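Local coordinates for adhesion and penetration protein autotransporter (Haemophilus influenzae, PDB 3SYJ) that promotes bacterial adherence to host cells and bacterial aggregation as a surface passenger domain, and is probably a serine protease, at residues H600-K603 / R604-E607. Residues are numbered along the deposited sequence; the frame is centred on the assembly and turned at random.
Sequences HLNK and RWSE
Asn-602 N-caps helix 603-609: its OD1 accepts from Trp-605 N at 2.9 Å, and an N-H...O angle of 173° makes the bond almost straight. The torsion behind it is chi1 66°, which sets CG between the backbone N and the carbonyl carbon and swings OD1 over the first turn. The backbone oxygen of the cap residue is gripped twice by Ser-606. Ser-606 N donates to Asn-602 O at 3.0 Å, nearly in line with the carbonyl, while Ser-606 OG reaches the same oxygen at 2.9 Å from above the carbonyl plane; Asn-599, in the preceding loop, also hydrogen-bonds this hydroxyl. One residue on, Glu-607 N reaches Lys-603 O at 3.0 Å, continuing the i to i+4 pattern. Both side chains of this pair are exposed and form a long salt bridge, Lys-603 NZ to Glu-607 OE2 3.9 Å. The Asn-602 amide also packs on the indole: Asn-602 ND2 lies 3.4 Å from Trp-605 CE3, with the two planes 13° apart. Trp-605 also meets Trp-161 and strand 168-172, so this helix, inserted after strand 586-593 of the beta-solenoid region, packs against the N-terminal protease part. Leu-601 CD1 makes an apolar contact with Trp-605 CB at 4.3 Å.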
ATOM      1  N   HIS A 600     -20.205  56.654   7.173  1.00 17.90           N
ATOM      2  CA  HIS A 600     -19.880  58.013   7.594  1.00 16.25           C
ATOM      3  C   HIS A 600     -20.984  58.666   8.433  1.00 21.80           C
ATOM      4  O   HIS A 600     -20.831  59.807   8.860  1.00 19.77           O
ATOM      5  CB  HIS A 600     -19.614  58.909   6.382  1.00 18.40           C
ATOM      6  CG  HIS A 600     -18.394  58.540   5.596  1.00 20.88           C
ATOM      7  ND1 HIS A 600     -17.149  59.071   5.860  1.00 19.58           N
ATOM      8  CD2 HIS A 600     -18.234  57.716   4.533  1.00 17.08           C
ATOM      9  CE1 HIS A 600     -16.272  58.576   5.005  1.00 22.10           C
ATOM     10  NE2 HIS A 600     -16.903  57.752   4.189  1.00 21.81           N
ATOM     11  N   LEU A 601     -22.097  57.971   8.660  1.00 15.31           N
ATOM     12  CA  LEU A 601     -23.227  58.608   9.340  1.00 21.64           C
ATOM     13  C   LEU A 601     -22.968  58.913  10.828  1.00 22.03           C
ATOM     14  O   LEU A 601     -22.243  58.189  11.510  1.00 17.74           O
ATOM     15  CB  LEU A 601     -24.505  57.777   9.173  1.00 19.68           C
ATOM     16  CG  LEU A 601     -25.045  57.613   7.749  1.00 20.23           C
ATOM     17  CD1 LEU A 601     -26.242  56.691   7.737  1.00 16.32           C
ATOM     18  CD2 LEU A 601     -25.400  58.960   7.160  1.00 21.46           C
ATOM     19  N   ASN A 602     -23.574  59.987  11.325  1.00 23.45           N
ATOM     20  CA  ASN A 602     -23.454  60.326  12.743  1.00 26.82           C
ATOM     21  C   ASN A 602     -24.218  59.348  13.629  1.00 21.62           C
ATOM     22  O   ASN A 602     -24.892  58.442  13.135  1.00 18.98           O
ATOM     23  CB  ASN A 602     -23.915  61.764  13.017  1.00 23.11           C
ATOM     24  CG  ASN A 602     -25.401  61.964  12.763  1.00 26.58           C
ATOM     25  OD1 ASN A 602     -26.184  61.010  12.771  1.00 28.31           O
ATOM     26  ND2 ASN A 602     -25.796  63.213  12.533  1.00 19.01           N
ATOM     27  N   LYS A 603     -24.096  59.544  14.936  1.00 23.37           N
ATOM     28  CA  LYS A 603     -24.752  58.698  15.927  1.00 25.58           C
ATOM     29  C   LYS A 603     -26.221  58.480  15.600  1.00 23.95           C
ATOM     30  O   LYS A 603     -26.713  57.353  15.601  1.00 26.41           O
ATOM     31  CB  LYS A 603     -24.653  59.353  17.304  1.00 28.98           C
ATOM     32  CG  LYS A 603     -23.638  58.743  18.248  1.00 34.71           C
ATOM     33  CD  LYS A 603     -24.318  57.771  19.197  1.00 40.04           C
ATOM     34  CE  LYS A 603     -23.598  57.714  20.535  1.00 54.28           C
ATOM     35  NZ  LYS A 603     -24.521  57.306  21.639  1.00 57.50           N
ATOM     36  N   ARG A 604     -26.911  59.576  15.312  1.00 19.65           N
ATOM     37  CA  ARG A 604     -28.356  59.569  15.157  1.00 25.44           C
ATOM     38  C   ARG A 604     -28.834  58.723  13.989  1.00 22.56           C
ATOM     39  O   ARG A 604     -29.657  57.821  14.149  1.00 21.69           O
ATOM     40  CB  ARG A 604     -28.879  60.995  14.991  1.00 23.20           C
ATOM     41  CG  ARG A 604     -30.355  61.059  14.666  1.00 24.56           C
ATOM     42  CD  ARG A 604     -30.772  62.476  14.357  1.00 28.57           C
ATOM     43  NE  ARG A 604     -32.204  62.573  14.109  1.00 35.03           N
ATOM     44  CZ  ARG A 604     -32.823  63.701  13.777  1.00 39.16           C
ATOM     45  NH1 ARG A 604     -32.128  64.828  13.649  1.00 41.90           N
ATOM     46  NH2 ARG A 604     -34.134  63.705  13.570  1.00 36.55           N
ATOM     47  N   TRP A 605     -28.336  59.033  12.804  1.00 23.22           N
ATOM     48  CA  TRP A 605     -28.816  58.342  11.617  1.00 21.68           C
ATOM     49  C   TRP A 605     -28.267  56.925  11.487  1.00 19.71           C
ATOM     50  O   TRP A 605     -28.919  56.063  10.901  1.00 20.26           O
ATOM     51  CB  TRP A 605     -28.625  59.199  10.368  1.00 18.04           C
ATOM     52  CG  TRP A 605     -29.616  60.331  10.368  1.00 30.15           C
ATOM     53  CD1 TRP A 605     -30.994  60.227  10.438  1.00 28.98           C
ATOM     54  CD2 TRP A 605     -29.326  61.723  10.331  1.00 22.28           C
ATOM     55  NE1 TRP A 605     -31.565  61.475  10.430  1.00 30.72           N
ATOM     56  CE2 TRP A 605     -30.564  62.410  10.366  1.00 28.98           C
ATOM     57  CE3 TRP A 605     -28.144  62.460  10.258  1.00 26.08           C
ATOM     58  CZ2 TRP A 605     -30.646  63.795  10.331  1.00 37.00           C
ATOM     59  CZ3 TRP A 605     -28.226  63.839  10.226  1.00 37.32           C
ATOM     60  CH2 TRP A 605     -29.469  64.494  10.264  1.00 42.68           C
ATOM     61  N   SER A 606     -27.100  56.673  12.077  1.00 18.24           N
ATOM     62  CA  SER A 606     -26.607  55.307  12.215  1.00 14.92           C
ATOM     63  C   SER A 606     -27.578  54.465  13.044  1.00 21.35           C
ATOM     64  O   SER A 606     -27.895  53.326  12.682  1.00 19.16           O
ATOM     65  CB  SER A 606     -25.224  55.294  12.868  1.00 17.45           C
ATOM     66  OG  SER A 606     -24.252  55.882  12.019  1.00 16.51           O
ATOM     67  N   GLU A 607     -28.048  55.026  14.157  1.00 21.49           N
ATOM     68  CA  GLU A 607     -28.988  54.323  15.029  1.00 20.52           C
ATOM     69  C   GLU A 607     -30.315  54.059  14.322  1.00 18.99           C
ATOM     70  O   GLU A 607     -30.914  52.998  14.479  1.00 20.67           O
ATOM     71  CB  GLU A 607     -29.224  55.109  16.313  1.00 25.17           C
ATOM     72  CG  GLU A 607     -28.163  54.886  17.369  1.00 32.00           C
ATOM     73  CD  GLU A 607     -28.030  56.070  18.310  1.00 38.03           C
ATOM     74  OE1 GLU A 607     -29.064  56.706  18.612  1.00 37.35           O
ATOM     75  OE2 GLU A 607     -26.892  56.364  18.742  1.00 38.40           O
TER